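Single-stranded DNA-binding protein WHY1, chloroplastic (Arabidopsis thaliana, PDB 4KOO) binds single-stranded DNA in chloroplasts and nucleus, protecting plastid genome stability against illegitimate recombination and modulating telomere length by inhibiting telomerase action at chromosome ends. Local coordinates at residues A21-P26 with Y60-K65; V72-T77 with F89-F94; V109-L112 with G117-F120. All coordinates share one frame; numbering follows the deposited sequence.

Contact 1: A21-P26 with Y60-K65; sequences ALTVDP and YDWSKK
The Tyr60 ring carries the methyl of Ala21 squarely over one face. Ala21 CB lies 3.5 Å from the centroid of the Tyr60 ring and only 9° off its normal, a CH-pi contact. The backbone comes close too: Ala21 N is 3.7 Å from Tyr60 CE1. The indole of Trp62 meets the same strand obliquely, through CZ2 and CH2. Trp62 CZ2 is 3.9 Å from Ala21 CB, and Trp62 CH2 is 3.5 Å from Thr23 OG1. Ala21 CB therefore touches two aromatic rings. The side chains of Thr23 and Trp62 cross at about a right angle. Thr23 OG1 lies beside its own backbone N (chi1 -61°), which brings the hydroxyl to the indole; its hydrogen-bond partner is Ser14 OG.

Ala21 and Leu22 belong to the segment 17-22 of the Whirly domain, which by similarity is required for binding single-stranded DNA. The phenol of Tyr60 is tied to that segment as well, because Tyr60 OH hydrogen-bonds to the carbonyl of Lys17. With an alanine here instead of Tyr60, the Ala21 methyl would probably lose its aromatic cover and the Lys17 carbonyl this donor.

Residues 60-65 form part of the connection between strands 39-53 and 66-70. An Asx turn shapes it: Asp61 OD1 accepts from Ser63 OG at 2.6 Å and from Ser63 N at 3.1 Å. Both donors come from the same face of the carboxylate plane. The backbone turn is closed by Lys64 N to Asp61 O, 2.9 Å. A MES molecule, probably from the crystallisation liquor, accepts hydrogen bonds from Trp62 NE1 and Tyr60 N.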
ATOM      1  N   ALA A  21     -11.966 -24.045  12.138  1.00 21.49           N
ATOM      2  CA  ALA A  21     -10.809 -23.186  11.993  1.00 19.63           C
ATOM      3  C   ALA A  21     -10.518 -22.951  10.504  1.00 18.41           C
ATOM      4  O   ALA A  21     -10.757 -23.829   9.666  1.00 18.33           O
ATOM      5  CB  ALA A  21      -9.603 -23.825  12.676  1.00 20.15           C
ATOM      6  N   LEU A  22      -9.971 -21.775  10.207  1.00 17.73           N
ATOM      7  CA  LEU A  22      -9.512 -21.396   8.867  1.00 18.56           C
ATOM      8  C   LEU A  22      -8.052 -20.931   8.932  1.00 17.67           C
ATOM      9  O   LEU A  22      -7.708 -20.090   9.741  1.00 19.08           O
ATOM     10  CB  LEU A  22     -10.367 -20.242   8.344  1.00 16.04           C
ATOM     11  CG  LEU A  22      -9.917 -19.661   7.008  1.00 17.85           C
ATOM     12  CD1 LEU A  22      -9.885 -20.758   5.909  1.00 17.34           C
ATOM     13  CD2 LEU A  22     -10.821 -18.497   6.616  1.00 21.37           C
ATOM     14  N   THR A  23      -7.208 -21.493   8.086  1.00 15.52           N
ATOM     15  CA  THR A  23      -5.852 -21.025   7.924  1.00 16.50           C
ATOM     16  C   THR A  23      -5.674 -20.591   6.494  1.00 18.47           C
ATOM     17  O   THR A  23      -6.120 -21.277   5.579  1.00 16.72           O
ATOM     18  CB  THR A  23      -4.822 -22.111   8.280  1.00 18.34           C
ATOM     19  OG1 THR A  23      -4.989 -22.474   9.657  1.00 19.34           O
ATOM     20  CG2 THR A  23      -3.427 -21.610   8.065  1.00 22.63           C
ATOM     21  N   VAL A  24      -5.086 -19.413   6.305  1.00 16.30           N
ATOM     22  CA  VAL A  24      -4.809 -18.903   4.970  1.00 14.53           C
ATOM     23  C   VAL A  24      -3.310 -18.783   4.764  1.00 15.12           C
ATOM     24  O   VAL A  24      -2.645 -18.081   5.531  1.00 15.04           O
ATOM     25  CB  VAL A  24      -5.424 -17.492   4.788  1.00 17.42           C
ATOM     26  CG1 VAL A  24      -5.289 -17.073   3.322  1.00 20.22           C
ATOM     27  CG2 VAL A  24      -6.866 -17.511   5.223  1.00 23.66           C
ATOM     28  N   ASP A  25      -2.786 -19.456   3.747  1.00 15.93           N
ATOM     29  CA  ASP A  25      -1.346 -19.419   3.428  1.00 17.63           C
ATOM     30  C   ASP A  25      -1.139 -18.854   2.061  1.00 13.94           C
ATOM     31  O   ASP A  25      -1.747 -19.311   1.102  1.00 17.19           O
ATOM     32  CB  ASP A  25      -0.698 -20.815   3.435  1.00 20.54           C
ATOM     33  CG  ASP A  25      -0.378 -21.311   4.823  1.00 27.69           C
ATOM     34  OD1 ASP A  25      -1.246 -21.953   5.432  1.00 31.08           O
ATOM     35  OD2 ASP A  25       0.751 -21.067   5.298  1.00 29.01           O
ATOM     36  N   PRO A  26      -0.243 -17.867   1.945  1.00 12.68           N
ATOM     37  CA  PRO A  26       0.183 -17.371   0.648  1.00 13.07           C
ATOM     38  C   PRO A  26       1.142 -18.316  -0.059  1.00 16.43           C
ATOM     39  O   PRO A  26       1.963 -18.947   0.581  1.00 19.64           O
ATOM     40  CB  PRO A  26       0.837 -16.029   0.993  1.00 16.99           C
ATOM     41  CG  PRO A  26       1.407 -16.243   2.394  1.00 18.07           C
ATOM     42  CD  PRO A  26       0.445 -17.191   3.073  1.00 17.74           C
ATOM     43  N   TYR A  60      -8.652 -28.783  16.517  1.00 35.68           N
ATOM     44  CA  TYR A  60      -9.303 -29.043  15.233  1.00 32.10           C
ATOM     45  C   TYR A  60      -8.670 -30.256  14.585  1.00 26.74           C
ATOM     46  O   TYR A  60      -7.500 -30.526  14.782  1.00 32.13           O
ATOM     47  CB  TYR A  60      -9.170 -27.801  14.339  1.00 27.84           C
ATOM     48  CG  TYR A  60      -9.674 -26.567  15.048  1.00 22.81           C
ATOM     49  CD1 TYR A  60     -11.009 -26.202  14.972  1.00 24.78           C
ATOM     50  CD2 TYR A  60      -8.830 -25.803  15.842  1.00 24.70           C
ATOM     51  CE1 TYR A  60     -11.485 -25.102  15.643  1.00 26.06           C
ATOM     52  CE2 TYR A  60      -9.298 -24.699  16.524  1.00 23.94           C
ATOM     53  CZ  TYR A  60     -10.628 -24.344  16.414  1.00 24.60           C
ATOM     54  OH  TYR A  60     -11.137 -23.238  17.073  1.00 26.93           O
ATOM     55  N   ASP A  61      -9.446 -30.974  13.786  1.00 33.46           N
ATOM     56  CA  ASP A  61      -8.940 -32.173  13.153  1.00 29.36           C
ATOM     57  C   ASP A  61      -8.499 -31.918  11.716  1.00 25.96           C
ATOM     58  O   ASP A  61      -9.313 -31.959  10.804  1.00 26.14           O
ATOM     59  CB  ASP A  61     -10.020 -33.255  13.210  1.00 31.12           C
ATOM     60  CG  ASP A  61      -9.522 -34.610  12.746  1.00 39.71           C
ATOM     61  OD1 ASP A  61      -8.373 -34.701  12.244  1.00 35.38           O
ATOM     62  OD2 ASP A  61     -10.314 -35.579  12.874  1.00 37.78           O
ATOM     63  N   TRP A  62      -7.212 -31.667  11.525  1.00 27.16           N
ATOM     64  CA  TRP A  62      -6.681 -31.274  10.225  1.00 28.87           C
ATOM     65  C   TRP A  62      -6.594 -32.451   9.258  1.00 34.23           C
ATOM     66  O   TRP A  62      -6.390 -32.260   8.050  1.00 29.47           O
ATOM     67  CB  TRP A  62      -5.344 -30.519  10.378  1.00 29.48           C
ATOM     68  CG  TRP A  62      -5.527 -29.193  11.075  1.00 34.33           C
ATOM     69  CD1 TRP A  62      -5.311 -28.918  12.398  1.00 33.15           C
ATOM     70  CD2 TRP A  62      -6.016 -27.969  10.487  1.00 29.06           C
ATOM     71  NE1 TRP A  62      -5.641 -27.602  12.671  1.00 29.09           N
ATOM     72  CE2 TRP A  62      -6.061 -26.999  11.514  1.00 29.08           C
ATOM     73  CE3 TRP A  62      -6.411 -27.603   9.195  1.00 30.72           C
ATOM     74  CZ2 TRP A  62      -6.485 -25.691  11.287  1.00 27.73           C
ATOM     75  CZ3 TRP A  62      -6.833 -26.304   8.973  1.00 21.54           C
ATOM     76  CH2 TRP A  62      -6.869 -25.366  10.013  1.00 25.90           C
ATOM     77  N   SER A  63      -6.796 -33.664   9.775  1.00 34.11           N
ATOM     78  CA  SER A  63      -6.909 -34.835   8.917  1.00 32.26           C
ATOM     79  C   SER A  63      -8.272 -34.840   8.230  1.00 28.05           C
ATOM     80  O   SER A  63      -8.474 -35.538   7.245  1.00 37.26           O
ATOM     81  CB  SER A  63      -6.718 -36.141   9.728  1.00 29.16           C
ATOM     82  OG  SER A  63      -7.937 -36.491  10.393  1.00 34.36           O
ATOM     83  N   LYS A  64      -9.224 -34.078   8.754  1.00 27.21           N
ATOM     84  CA  LYS A  64     -10.511 -33.914   8.089  1.00 29.77           C
ATOM     85  C   LYS A  64     -10.651 -32.572   7.313  1.00 24.75           C
ATOM     86  O   LYS A  64     -11.763 -32.137   7.032  1.00 25.73           O
ATOM     87  CB  LYS A  64     -11.644 -34.035   9.112  1.00 33.24           C
ATOM     88  CG  LYS A  64     -11.665 -35.407   9.814  1.00 36.48           C
ATOM     89  CD  LYS A  64     -12.943 -35.618  10.625  1.00 34.11           C
ATOM     90  CE  LYS A  64     -12.958 -37.008  11.262  1.00 49.54           C
ATOM     91  NZ  LYS A  64     -14.070 -37.160  12.230  1.00 55.04           N
ATOM     92  N   LYS A  65      -9.534 -31.938   6.992  1.00 26.44           N
ATOM     93  CA  LYS A  65      -9.558 -30.587   6.427  1.00 22.15           C
ATOM     94  C   LYS A  65     -10.035 -30.607   4.975  1.00 28.61           C
ATOM     95  O   LYS A  65      -9.894 -31.610   4.263  1.00 21.56           O
ATOM     96  CB  LYS A  65      -8.174 -29.959   6.506  1.00 21.91           C
ATOM     97  CG  LYS A  65      -7.225 -30.486   5.498  1.00 23.47           C
ATOM     98  CD  LYS A  65      -5.826 -29.941   5.685  1.00 29.11           C
ATOM     99  CE  LYS A  65      -4.921 -30.442   4.598  1.00 24.85           C
ATOM    100  NZ  LYS A  65      -3.548 -29.910   4.851  1.00 37.38           N
TER

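Contact 2: V72-T77 with F89-F94; sequences VTEIGT and FFHDPF
Glu74 sends CG away from its carbonyl carbon (chi1 -62°) and then runs extended (chi2 168°), so its carboxylate reaches His91 on strand 87-91. His91 comes from the opposite direction and offers NE2. The bond from His91 NE2 to Glu74 OE2 is 2.5 Å long and uses the syn lone pair of the oxygen. Carboxylate and imidazole are nearly coplanar, 14° apart. The other oxygen, Glu74 OE1, accepts from Ser71 N, which helps to fix the rotation of the carboxylate.

Phe89 packs against the aliphatic part of Glu74. Glu74 CB lies over one face of the Phe89 ring, 4.2 Å from its centroid. Glu74 CG is 3.8 Å from Phe89 CD1. Thr77 CB sits at the ring edge, in plane, and Thr77 CG2 is 3.8 Å from Phe89 CZ. Thr77 also packs on Ala142 of a neighbouring subunit. His91 ND1 hydrogen-bonds to a MES molecule, and the imidazole stacks on Phe68.

Helix segment 72-77 runs nearly antiparallel to strand segment 89-91. The histidine-carboxylate hydrogen bond ties the helix that follows the first sheet of the Whirly domain to the strand that is outermost, within this chain, in the second.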
ATOM      1  N   VAL A  72      -5.517 -15.111  -8.143  1.00 13.93           N
ATOM      2  CA  VAL A  72      -5.433 -13.654  -8.315  1.00 11.42           C
ATOM      3  C   VAL A  72      -6.781 -13.014  -8.686  1.00 16.71           C
ATOM      4  O   VAL A  72      -7.201 -12.056  -8.050  1.00 11.03           O
ATOM      5  CB  VAL A  72      -4.385 -13.337  -9.329  1.00 12.45           C
ATOM      6  CG1 VAL A  72      -4.456 -11.875  -9.820  1.00 13.43           C
ATOM      7  CG2 VAL A  72      -3.011 -13.638  -8.704  1.00 14.60           C
ATOM      8  N   THR A  73      -7.455 -13.553  -9.700  1.00 12.49           N
ATOM      9  CA  THR A  73      -8.762 -12.991 -10.101  1.00 11.56           C
ATOM     10  C   THR A  73      -9.823 -13.119  -9.006  1.00 14.12           C
ATOM     11  O   THR A  73     -10.593 -12.177  -8.785  1.00 10.58           O
ATOM     12  CB  THR A  73      -9.228 -13.597 -11.466  1.00 15.45           C
ATOM     13  OG1 THR A  73      -8.164 -13.459 -12.419  1.00 14.97           O
ATOM     14  CG2 THR A  73     -10.430 -12.888 -11.968  1.00 18.18           C
ATOM     15  N   GLU A  74      -9.858 -14.239  -8.275  1.00 13.22           N
ATOM     16  CA  GLU A  74     -10.799 -14.395  -7.158  1.00 12.87           C
ATOM     17  C   GLU A  74     -10.517 -13.431  -6.034  1.00 13.62           C
ATOM     18  O   GLU A  74     -11.419 -12.899  -5.402  1.00 11.11           O
ATOM     19  CB  GLU A  74     -10.813 -15.841  -6.646  1.00 15.34           C
ATOM     20  CG  GLU A  74     -11.278 -16.760  -7.757  1.00 16.62           C
ATOM     21  CD  GLU A  74     -11.086 -18.251  -7.519  1.00 24.41           C
ATOM     22  OE1 GLU A  74     -10.095 -18.674  -6.885  1.00 20.45           O
ATOM     23  OE2 GLU A  74     -11.955 -19.001  -8.039  1.00 22.97           O
ATOM     24  N   ILE A  75      -9.238 -13.186  -5.778  1.00 11.01           N
ATOM     25  CA  ILE A  75      -8.886 -12.157  -4.806  1.00 10.24           C
ATOM     26  C   ILE A  75      -9.385 -10.777  -5.280  1.00 11.92           C
ATOM     27  O   ILE A  75      -9.851  -9.966  -4.488  1.00 14.10           O
ATOM     28  CB  ILE A  75      -7.378 -12.157  -4.544  1.00 10.50           C
ATOM     29  CG1 ILE A  75      -6.949 -13.483  -3.926  1.00 13.26           C
ATOM     30  CG2 ILE A  75      -7.000 -11.016  -3.659  1.00 12.23           C
ATOM     31  CD1 ILE A  75      -5.462 -13.753  -4.143  1.00 14.89           C
ATOM     32  N   GLY A  76      -9.322 -10.532  -6.574  1.00 11.34           N
ATOM     33  CA  GLY A  76      -9.890  -9.343  -7.152  1.00 11.59           C
ATOM     34  C   GLY A  76     -11.354  -9.181  -6.846  1.00 11.00           C
ATOM     35  O   GLY A  76     -11.816  -8.089  -6.506  1.00 10.43           O
ATOM     36  N   THR A  77     -12.111 -10.275  -6.943  1.00 12.39           N
ATOM     37  CA  THR A  77     -13.503 -10.254  -6.558  1.00 13.99           C
ATOM     38  C   THR A  77     -13.660  -9.847  -5.115  1.00 15.05           C
ATOM     39  O   THR A  77     -14.495  -8.999  -4.794  1.00 13.39           O
ATOM     40  CB  THR A  77     -14.158 -11.650  -6.758  1.00 15.29           C
ATOM     41  OG1 THR A  77     -14.199 -11.966  -8.150  1.00 14.38           O
ATOM     42  CG2 THR A  77     -15.517 -11.723  -6.143  1.00 17.83           C
ATOM     43  N   PHE A  89     -17.649 -18.973  -5.451  1.00 12.65           N
ATOM     44  CA  PHE A  89     -16.694 -19.493  -6.392  1.00 12.85           C
ATOM     45  C   PHE A  89     -16.823 -20.999  -6.538  1.00 15.62           C
ATOM     46  O   PHE A  89     -17.017 -21.727  -5.539  1.00 14.82           O
ATOM     47  CB  PHE A  89     -15.284 -19.226  -5.917  1.00 13.30           C
ATOM     48  CG  PHE A  89     -15.009 -17.778  -5.578  1.00 14.52           C
ATOM     49  CD1 PHE A  89     -14.842 -16.844  -6.564  1.00 15.16           C
ATOM     50  CD2 PHE A  89     -14.916 -17.379  -4.264  1.00 21.60           C
ATOM     51  CE1 PHE A  89     -14.577 -15.494  -6.241  1.00 17.75           C
ATOM     52  CE2 PHE A  89     -14.635 -16.042  -3.937  1.00 18.82           C
ATOM     53  CZ  PHE A  89     -14.444 -15.121  -4.941  1.00 19.31           C
ATOM     54  N   PHE A  90     -16.701 -21.445  -7.783  1.00 14.98           N
ATOM     55  CA  PHE A  90     -16.885 -22.859  -8.144  1.00 15.25           C
ATOM     56  C   PHE A  90     -15.617 -23.420  -8.743  1.00 13.33           C
ATOM     57  O   PHE A  90     -15.148 -22.918  -9.753  1.00 15.76           O
ATOM     58  CB  PHE A  90     -18.041 -22.989  -9.174  1.00 18.00           C
ATOM     59  CG  PHE A  90     -19.293 -22.330  -8.749  1.00 20.45           C
ATOM     60  CD1 PHE A  90     -20.239 -23.011  -7.981  1.00 21.99           C
ATOM     61  CD2 PHE A  90     -19.561 -21.019  -9.115  1.00 22.59           C
ATOM     62  CE1 PHE A  90     -21.398 -22.396  -7.583  1.00 20.56           C
ATOM     63  CE2 PHE A  90     -20.729 -20.399  -8.709  1.00 24.40           C
ATOM     64  CZ  PHE A  90     -21.647 -21.079  -7.942  1.00 23.52           C
ATOM     65  N   HIS A  91     -15.069 -24.479  -8.134  1.00 13.85           N
ATOM     66  CA  HIS A  91     -13.831 -25.083  -8.573  1.00 12.93           C
ATOM     67  C   HIS A  91     -13.953 -26.571  -8.862  1.00 21.20           C
ATOM     68  O   HIS A  91     -14.647 -27.277  -8.168  1.00 16.56           O
ATOM     69  CB  HIS A  91     -12.760 -24.950  -7.504  1.00 18.32           C
ATOM     70  CG  HIS A  91     -12.145 -23.585  -7.422  1.00 20.27           C
ATOM     71  ND1 HIS A  91     -11.077 -23.311  -6.596  1.00 20.90           N
ATOM     72  CD2 HIS A  91     -12.422 -22.432  -8.076  1.00 20.38           C
ATOM     73  CE1 HIS A  91     -10.740 -22.039  -6.725  1.00 19.80           C
ATOM     74  NE2 HIS A  91     -11.535 -21.480  -7.617  1.00 17.57           N
ATOM     75  N   ASP A  92     -13.240 -27.013  -9.884  1.00 19.23           N
ATOM     76  CA  ASP A  92     -12.926 -28.440 -10.072  1.00 22.07           C
ATOM     77  C   ASP A  92     -11.412 -28.589  -9.976  1.00 20.12           C
ATOM     78  O   ASP A  92     -10.706 -28.131 -10.867  1.00 26.83           O
ATOM     79  CB  ASP A  92     -13.403 -28.884 -11.453  1.00 22.00           C
ATOM     80  CG  ASP A  92     -13.003 -30.328 -11.784  1.00 23.36           C
ATOM     81  OD1 ASP A  92     -12.205 -30.923 -11.027  1.00 21.47           O
ATOM     82  OD2 ASP A  92     -13.509 -30.822 -12.817  1.00 25.86           O
ATOM     83  N   PRO A  93     -10.902 -29.200  -8.892  1.00 20.99           N
ATOM     84  CA  PRO A  93      -9.444 -29.253  -8.707  1.00 25.37           C
ATOM     85  C   PRO A  93      -8.697 -29.976  -9.824  1.00 29.72           C
ATOM     86  O   PRO A  93      -7.495 -29.788  -9.976  1.00 34.60           O
ATOM     87  CB  PRO A  93      -9.286 -30.001  -7.381  1.00 28.23           C
ATOM     88  CG  PRO A  93     -10.552 -30.733  -7.187  1.00 25.40           C
ATOM     89  CD  PRO A  93     -11.596 -29.808  -7.752  1.00 23.50           C
ATOM     90  N   PHE A  94      -9.409 -30.781 -10.606  1.00 29.30           N
ATOM     91  CA  PHE A  94      -8.776 -31.588 -11.641  1.00 28.39           C
ATOM     92  C   PHE A  94      -9.261 -31.172 -13.015  1.00 31.05           C
ATOM     93  O   PHE A  94      -9.268 -31.961 -13.951  1.00 33.89           O
ATOM     94  CB  PHE A  94      -8.994 -33.081 -11.356  1.00 28.13           C
ATOM     95  CG  PHE A  94      -8.488 -33.502 -10.005  1.00 29.73           C
ATOM     96  CD1 PHE A  94      -7.142 -33.422  -9.708  1.00 36.53           C
ATOM     97  CD2 PHE A  94      -9.347 -33.938  -9.024  1.00 31.58           C
ATOM     98  CE1 PHE A  94      -6.677 -33.773  -8.473  1.00 37.01           C
ATOM     99  CE2 PHE A  94      -8.879 -34.292  -7.785  1.00 38.36           C
ATOM    100  CZ  PHE A  94      -7.541 -34.206  -7.506  1.00 38.58           C
TER

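Contact 3: V109-L112 with G117-F120; sequences VEPL and GHFF
Glu110 and Phe119 form an antiparallel hydrogen-bonded pair (Glu110 N to Phe119 O 3.2 Å, Phe119 N to Glu110 O 2.9 Å), Pro111 and His118 follow as a non-hydrogen-bonded pair, and the ladder goes on toward the turn with Leu112 N to Gly117 O, 2.9 Å, the donor standing 45° out of the carbonyl plane.

Phe119 CG lies in the crowded position between its backbone N and carbonyl carbon (chi1 72°), which turns the ring back over the neighbouring strand. There Phe119 CZ lies 3.8 Å from Glu110 CB, and Leu112 CD2 touches the ring at its edge. The Glu110 side chain lies alongside the ring, pointing the same way. On the other side of the sheet, Val109 CG2 sits over the centre of the Phe120 ring, 4.0 Å from its centroid and 4° off the normal. Pro111 CA lies over one face of the His118 ring, offset toward its rim, 4.0 Å from the centroid.

These pairs lie at the turn end of the beta hairpin of strands 103-111 and 118-126, the two inner strands of a four-stranded antiparallel sheet. Strand 87-91 flanks it beyond Val109, and strand 131-139 beyond Phe120. Phe119 stacks on Tyr136 of that last strand, while His118 stacks on Phe144 and Phe120 packs on Leu147, both in helix 141-158.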
ATOM      1  N   VAL A 109     -18.828 -16.667   0.295  1.00 14.11           N
ATOM      2  CA  VAL A 109     -18.410 -15.603   1.203  1.00 12.75           C
ATOM      3  C   VAL A 109     -19.570 -14.612   1.228  1.00 14.54           C
ATOM      4  O   VAL A 109     -19.937 -14.056   0.204  1.00 18.07           O
ATOM      5  CB  VAL A 109     -17.115 -14.900   0.745  1.00 15.95           C
ATOM      6  CG1 VAL A 109     -16.746 -13.810   1.703  1.00 18.23           C
ATOM      7  CG2 VAL A 109     -15.952 -15.884   0.647  1.00 15.99           C
ATOM      8  N   GLU A 110     -20.176 -14.416   2.394  1.00 15.05           N
ATOM      9  CA  GLU A 110     -21.374 -13.589   2.483  1.00 16.10           C
ATOM     10  C   GLU A 110     -21.415 -12.886   3.816  1.00 19.98           C
ATOM     11  O   GLU A 110     -20.884 -13.390   4.796  1.00 19.09           O
ATOM     12  CB  GLU A 110     -22.641 -14.439   2.394  1.00 20.21           C
ATOM     13  CG  GLU A 110     -22.727 -15.253   1.133  1.00 24.08           C
ATOM     14  CD  GLU A 110     -24.034 -16.001   0.996  1.00 35.00           C
ATOM     15  OE1 GLU A 110     -24.991 -15.706   1.751  1.00 31.36           O
ATOM     16  OE2 GLU A 110     -24.091 -16.886   0.116  1.00 29.15           O
ATOM     17  N   PRO A 111     -22.107 -11.748   3.862  1.00 22.13           N
ATOM     18  CA  PRO A 111     -22.334 -11.094   5.152  1.00 17.57           C
ATOM     19  C   PRO A 111     -23.181 -11.970   6.052  1.00 19.67           C
ATOM     20  O   PRO A 111     -23.998 -12.765   5.592  1.00 18.34           O
ATOM     21  CB  PRO A 111     -23.070  -9.796   4.778  1.00 21.40           C
ATOM     22  CG  PRO A 111     -23.654 -10.014   3.459  1.00 22.86           C
ATOM     23  CD  PRO A 111     -22.722 -11.000   2.744  1.00 18.46           C
ATOM     24  N   LEU A 112     -22.940 -11.850   7.351  1.00 19.32           N
ATOM     25  CA  LEU A 112     -23.764 -12.505   8.336  1.00 29.53           C
ATOM     26  C   LEU A 112     -25.125 -11.840   8.409  1.00 24.73           C
ATOM     27  O   LEU A 112     -25.253 -10.610   8.266  1.00 23.06           O
ATOM     28  CB  LEU A 112     -23.110 -12.447   9.722  1.00 26.03           C
ATOM     29  CG  LEU A 112     -21.885 -13.336   9.911  1.00 24.16           C
ATOM     30  CD1 LEU A 112     -21.170 -13.036  11.228  1.00 29.71           C
ATOM     31  CD2 LEU A 112     -22.259 -14.810   9.856  1.00 26.52           C
ATOM     32  N   GLY A 117     -20.376  -9.030  10.583  1.00 18.44           N
ATOM     33  CA  GLY A 117     -19.367  -9.980  10.167  1.00 20.75           C
ATOM     34  C   GLY A 117     -19.713 -10.661   8.852  1.00 23.35           C
ATOM     35  O   GLY A 117     -20.629 -10.250   8.141  1.00 19.95           O
ATOM     36  N   HIS A 118     -18.939 -11.674   8.518  1.00 17.25           N
ATOM     37  CA  HIS A 118     -19.111 -12.450   7.288  1.00 16.11           C
ATOM     38  C   HIS A 118     -18.992 -13.894   7.693  1.00 20.49           C
ATOM     39  O   HIS A 118     -18.558 -14.200   8.801  1.00 20.30           O
ATOM     40  CB  HIS A 118     -18.012 -12.145   6.263  1.00 16.82           C
ATOM     41  CG  HIS A 118     -18.267 -10.941   5.419  1.00 14.68           C
ATOM     42  ND1 HIS A 118     -18.199  -9.661   5.914  1.00 19.23           N
ATOM     43  CD2 HIS A 118     -18.656 -10.821   4.123  1.00 18.64           C
ATOM     44  CE1 HIS A 118     -18.493  -8.797   4.954  1.00 20.50           C
ATOM     45  NE2 HIS A 118     -18.774  -9.475   3.855  1.00 18.14           N
ATOM     46  N   PHE A 119     -19.384 -14.789   6.797  1.00 20.39           N
ATOM     47  CA  PHE A 119     -18.954 -16.168   6.897  1.00 15.13           C
ATOM     48  C   PHE A 119     -18.266 -16.632   5.629  1.00 16.21           C
ATOM     49  O   PHE A 119     -18.491 -16.093   4.546  1.00 14.27           O
ATOM     50  CB  PHE A 119     -20.102 -17.080   7.291  1.00 18.34           C
ATOM     51  CG  PHE A 119     -21.130 -17.302   6.214  1.00 21.24           C
ATOM     52  CD1 PHE A 119     -20.938 -18.258   5.224  1.00 22.58           C
ATOM     53  CD2 PHE A 119     -22.316 -16.581   6.220  1.00 19.84           C
ATOM     54  CE1 PHE A 119     -21.922 -18.467   4.249  1.00 24.02           C
ATOM     55  CE2 PHE A 119     -23.284 -16.785   5.261  1.00 25.28           C
ATOM     56  CZ  PHE A 119     -23.093 -17.736   4.279  1.00 26.93           C
ATOM     57  N   PHE A 120     -17.401 -17.632   5.785  1.00 16.83           N
ATOM     58  CA  PHE A 120     -16.893 -18.421   4.681  1.00 14.50           C
ATOM     59  C   PHE A 120     -17.506 -19.821   4.825  1.00 16.30           C
ATOM     60  O   PHE A 120     -17.517 -20.413   5.908  1.00 18.18           O
ATOM     61  CB  PHE A 120     -15.388 -18.602   4.750  1.00 16.99           C
ATOM     62  CG  PHE A 120     -14.582 -17.408   4.328  1.00 19.86           C
ATOM     63  CD1 PHE A 120     -14.877 -16.148   4.783  1.00 30.86           C
ATOM     64  CD2 PHE A 120     -13.498 -17.568   3.478  1.00 26.65           C
ATOM     65  CE1 PHE A 120     -14.111 -15.058   4.378  1.00 26.09           C
ATOM     66  CE2 PHE A 120     -12.727 -16.484   3.074  1.00 26.98           C
ATOM     67  CZ  PHE A 120     -13.035 -15.233   3.530  1.00 24.96           C
TER

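The three contacts follow one another along the chain and span both antiparallel sheets. Contacts 1 and 3 join where the sheets face each other: Leu22 CD2 meets Phe120 CD2 at 4.2 Å, although the contact centres are about 18 Å apart. Leu22 thus links the segment required, by similarity, for single-stranded DNA binding to the second sheet. Contacts 2 and 3 share that sheet through neighbouring strands 87-91 and 103-111; their centres are about 17 Å apart and their nearest atoms about 5 Å. Contacts 1 and 2 do not touch; their nearest atoms are about 8 Å apart. Each has its own MES, and Trp62 NE1 and His91 ND1 are 20.5 Å apart.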